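Local structure of protein Pcdhgb2 (Mus musculus, 5SZR) at residues A365-H370 and V407-G412. The protein probably mediates calcium-dependent cell adhesion and may help to establish and maintain specific neuronal connections in the brain. Sequence-based numbering, arbitrary orientation.
Sequences AWLSYH and VAVRDG. With CA (calcium ion), chain R; MAN (alpha-D-mannopyranose), chain U.
Tyr-369 and Val-409 face each other as a non-hydrogen-bonded antiparallel pair, and their side chains run side by side in the same direction. With CG2 anti to the backbone N, Val-409 lays that methyl over one face of the tyrosine ring, 4.1 Å from Val-409 CG2 to the Tyr-369 ring centroid, a CH-pi contact. The CD1 methyl of Leu-367 reaches the same valine methyl at a slant, 4.0 Å from Leu-367 CD1 to Val-409 CG2, so one valine serves two neighbours; Ala-356 of strand 350-357 adds to this packing within the domain. On the opposite face of the sheet the chemistry turns polar. Ser-368 OG and His-370 NE2 share a hydrogen bond of 2.6 Å along one strand, while Arg-410 reaches across, its guanidinium inclined 47° to the imidazole and NH1 4.0 Å from His-370 CG. Two hydrogen-bonded pairs, Ser-368 with Arg-410 and His-370 with Ala-408, fix the register, the bond from Arg-410 N to Ser-368 O being almost straight at 176°. Strands 368-374 and 402-410 are neighbours in one sheet of a cadherin repeat, a Greek-key beta sandwich, the last of four in this chain; the Tyr-369 and Val-409 face turns toward strand 350-357 of the other sheet. Extended from CG to NE, the Arg-410 chain carries its head to an attached mannose, NE donating to MAN O5 at 2.9 Å and more weakly to O6, with Ala-408 CB set against one guanidinium face, over its centre. Were Arg-410 replaced by an alanine, the mannose ring oxygen would probably lose its guanidinium donors and the flank of His-370 its cover. Just beyond the strand, Asp-411 OD2 binds a calcium ion at 2.6 Å, alongside ligands from Asn-319, Asn-321, Asp-358, Asp-360 and Asn-364, while its OD1 accepts hydrogen bonds from the backbone N-H groups of Gly-413 and Leu-417.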
ATOM      1  N   ALA A 365     -46.016  -6.336  19.989  1.00 52.68           N
ATOM      2  CA  ALA A 365     -46.752  -6.365  21.249  1.00 50.98           C
ATOM      3  C   ALA A 365     -47.819  -5.275  21.329  1.00 47.76           C
ATOM      4  O   ALA A 365     -48.298  -4.970  22.425  1.00 48.35           O
ATOM      5  CB  ALA A 365     -45.793  -6.245  22.439  1.00 49.71           C
ATOM      6  N   TRP A 366     -48.200  -4.678  20.199  1.00 45.64           N
ATOM      7  CA  TRP A 366     -49.257  -3.669  20.171  1.00 47.16           C
ATOM      8  C   TRP A 366     -50.599  -4.385  20.028  1.00 47.47           C
ATOM      9  O   TRP A 366     -50.933  -4.889  18.951  1.00 48.78           O
ATOM     10  CB  TRP A 366     -49.038  -2.676  19.033  1.00 48.44           C
ATOM     11  CG  TRP A 366     -49.855  -1.421  19.169  1.00 50.63           C
ATOM     12  CD1 TRP A 366     -50.587  -1.031  20.258  1.00 52.08           C
ATOM     13  CD2 TRP A 366     -50.033  -0.400  18.180  1.00 48.25           C
ATOM     14  NE1 TRP A 366     -51.200   0.174  20.008  1.00 52.58           N
ATOM     15  CE2 TRP A 366     -50.876   0.582  18.740  1.00 50.48           C
ATOM     16  CE3 TRP A 366     -49.565  -0.222  16.876  1.00 49.85           C
ATOM     17  CZ2 TRP A 366     -51.257   1.725  18.041  1.00 51.88           C
ATOM     18  CZ3 TRP A 366     -49.939   0.922  16.184  1.00 51.94           C
ATOM     19  CH2 TRP A 366     -50.777   1.880  16.771  1.00 52.92           C
ATOM     20  N   LEU A 367     -51.368  -4.427  21.106  1.00 46.27           N
ATOM     21  CA  LEU A 367     -52.551  -5.273  21.144  1.00 46.47           C
ATOM     22  C   LEU A 367     -53.783  -4.535  20.643  1.00 47.30           C
ATOM     23  O   LEU A 367     -53.945  -3.332  20.869  1.00 48.52           O
ATOM     24  CB  LEU A 367     -52.785  -5.799  22.559  1.00 45.49           C
ATOM     25  CG  LEU A 367     -51.565  -6.555  23.080  1.00 45.60           C
ATOM     26  CD1 LEU A 367     -51.900  -7.296  24.359  1.00 45.53           C
ATOM     27  CD2 LEU A 367     -51.014  -7.505  22.012  1.00 44.47           C
ATOM     28  N   SER A 368     -54.642  -5.269  19.945  1.00 46.98           N
ATOM     29  CA  SER A 368     -55.915  -4.761  19.468  1.00 47.39           C
ATOM     30  C   SER A 368     -56.966  -5.832  19.707  1.00 50.85           C
ATOM     31  O   SER A 368     -56.682  -7.026  19.571  1.00 52.67           O
ATOM     32  CB  SER A 368     -55.864  -4.391  17.986  1.00 47.69           C
ATOM     33  OG  SER A 368     -55.939  -5.554  17.182  1.00 48.29           O
ATOM     34  N   TYR A 369     -58.176  -5.397  20.050  1.00 50.38           N
ATOM     35  CA  TYR A 369     -59.239  -6.269  20.532  1.00 47.07           C
ATOM     36  C   TYR A 369     -60.381  -6.290  19.526  1.00 45.88           C
ATOM     37  O   TYR A 369     -60.833  -5.234  19.075  1.00 47.21           O
ATOM     38  CB  TYR A 369     -59.730  -5.790  21.899  1.00 47.84           C
ATOM     39  CG  TYR A 369     -58.652  -5.826  22.961  1.00 47.91           C
ATOM     40  CD1 TYR A 369     -58.562  -6.895  23.844  1.00 47.38           C
ATOM     41  CD2 TYR A 369     -57.718  -4.799  23.074  1.00 48.85           C
ATOM     42  CE1 TYR A 369     -57.579  -6.941  24.813  1.00 49.76           C
ATOM     43  CE2 TYR A 369     -56.722  -4.836  24.042  1.00 49.12           C
ATOM     44  CZ  TYR A 369     -56.656  -5.911  24.905  1.00 50.88           C
ATOM     45  OH  TYR A 369     -55.675  -5.955  25.870  1.00 51.75           O
ATOM     46  N   HIS A 370     -60.848  -7.488  19.178  1.00 45.12           N
ATOM     47  CA  HIS A 370     -61.838  -7.655  18.125  1.00 48.11           C
ATOM     48  C   HIS A 370     -62.936  -8.610  18.567  1.00 49.88           C
ATOM     49  O   HIS A 370     -62.674  -9.586  19.279  1.00 49.67           O
ATOM     50  CB  HIS A 370     -61.193  -8.184  16.843  1.00 50.24           C
ATOM     51  CG  HIS A 370     -60.025  -7.373  16.378  1.00 52.99           C
ATOM     52  ND1 HIS A 370     -60.138  -6.382  15.428  1.00 55.03           N
ATOM     53  CD2 HIS A 370     -58.719  -7.408  16.735  1.00 54.23           C
ATOM     54  CE1 HIS A 370     -58.950  -5.842  15.217  1.00 56.33           C
ATOM     55  NE2 HIS A 370     -58.073  -6.445  15.999  1.00 56.09           N
ATOM     56  N   VAL A 407     -64.303 -12.906  21.700  1.00 47.35           N
ATOM     57  CA  VAL A 407     -63.387 -11.798  21.458  1.00 46.87           C
ATOM     58  C   VAL A 407     -61.981 -12.329  21.213  1.00 47.72           C
ATOM     59  O   VAL A 407     -61.581 -13.379  21.730  1.00 47.63           O
ATOM     60  CB  VAL A 407     -63.387 -10.786  22.624  1.00 47.08           C
ATOM     61  CG1 VAL A 407     -64.788 -10.244  22.856  1.00 46.48           C
ATOM     62  CG2 VAL A 407     -62.837 -11.429  23.888  1.00 47.39           C
ATOM     63  N   ALA A 408     -61.223 -11.578  20.419  1.00 46.20           N
ATOM     64  CA  ALA A 408     -59.851 -11.922  20.084  1.00 46.09           C
ATOM     65  C   ALA A 408     -58.956 -10.730  20.383  1.00 48.69           C
ATOM     66  O   ALA A 408     -59.249  -9.605  19.959  1.00 50.49           O
ATOM     67  CB  ALA A 408     -59.724 -12.327  18.608  1.00 43.64           C
ATOM     68  N   VAL A 409     -57.877 -10.971  21.117  1.00 48.80           N
ATOM     69  CA  VAL A 409     -56.832  -9.978  21.327  1.00 49.29           C
ATOM     70  C   VAL A 409     -55.653 -10.358  20.439  1.00 48.51           C
ATOM     71  O   VAL A 409     -55.088 -11.451  20.577  1.00 47.40           O
ATOM     72  CB  VAL A 409     -56.431  -9.879  22.809  1.00 50.98           C
ATOM     73  CG1 VAL A 409     -56.237 -11.261  23.420  1.00 52.00           C
ATOM     74  CG2 VAL A 409     -55.191  -9.025  22.974  1.00 53.62           C
ATOM     75  N   ARG A 410     -55.305  -9.470  19.507  1.00 48.71           N
ATOM     76  CA  ARG A 410     -54.275  -9.717  18.508  1.00 48.60           C
ATOM     77  C   ARG A 410     -53.127  -8.732  18.679  1.00 47.93           C
ATOM     78  O   ARG A 410     -53.326  -7.595  19.117  1.00 48.27           O
ATOM     79  CB  ARG A 410     -54.834  -9.588  17.088  1.00 49.83           C
ATOM     80  CG  ARG A 410     -56.026 -10.479  16.806  1.00 52.99           C
ATOM     81  CD  ARG A 410     -56.341 -10.550  15.317  1.00 56.40           C
ATOM     82  NE  ARG A 410     -57.037 -11.795  15.001  1.00 59.36           N
ATOM     83  CZ  ARG A 410     -58.312 -11.881  14.637  1.00 56.68           C
ATOM     84  NH1 ARG A 410     -59.050 -10.786  14.512  1.00 56.35           N
ATOM     85  NH2 ARG A 410     -58.843 -13.068  14.379  1.00 54.56           N
ATOM     86  N   ASP A 411     -51.920  -9.167  18.329  1.00 47.59           N
ATOM     87  CA  ASP A 411     -50.812  -8.230  18.272  1.00 48.66           C
ATOM     88  C   ASP A 411     -50.702  -7.665  16.855  1.00 49.54           C
ATOM     89  O   ASP A 411     -51.478  -8.007  15.959  1.00 48.84           O
ATOM     90  CB  ASP A 411     -49.507  -8.879  18.752  1.00 49.83           C
ATOM     91  CG  ASP A 411     -49.090 -10.093  17.926  1.00 51.45           C
ATOM     92  OD1 ASP A 411     -49.403 -10.168  16.720  1.00 52.78           O
ATOM     93  OD2 ASP A 411     -48.422 -10.978  18.499  1.00 50.39           O
ATOM     94  N   GLY A 412     -49.738  -6.777  16.651  1.00 49.17           N
ATOM     95  CA  GLY A 412     -49.593  -6.133  15.363  1.00 53.60           C
ATOM     96  C   GLY A 412     -48.497  -6.739  14.512  1.00 55.69           C
ATOM     97  O   GLY A 412     -48.042  -6.124  13.546  1.00 51.53           O
TER
HETATM   98 CA    CA R 715     -46.411 -10.754  20.170  1.00 43.31          CA
HETATM   99  C1  MAN U 718     -56.512 -14.954  16.878  1.00 47.78           C
HETATM  100  C2  MAN U 718     -56.993 -16.410  16.877  1.00 53.70           C
HETATM  101  C3  MAN U 718     -55.951 -17.282  16.175  1.00 56.00           C
HETATM  102  C4  MAN U 718     -55.699 -16.755  14.765  1.00 56.14           C
HETATM  103  C5  MAN U 718     -55.188 -15.311  14.870  1.00 54.47           C
HETATM  104  C6  MAN U 718     -54.951 -14.655  13.526  1.00 53.58           C
HETATM  105  O2  MAN U 718     -58.195 -16.537  16.101  1.00 55.19           O
HETATM  106  O3  MAN U 718     -56.328 -18.650  16.132  1.00 58.05           O
HETATM  107  O4  MAN U 718     -54.735 -17.565  14.098  1.00 58.29           O
HETATM  108  O5  MAN U 718     -56.171 -14.505  15.583  1.00 52.06           O
HETATM  109  O6  MAN U 718     -54.975 -13.244  13.724  1.00 52.67           O
HETATM  110  O   HOH W   1     -53.102  -5.502  15.841  1.00 50.80           O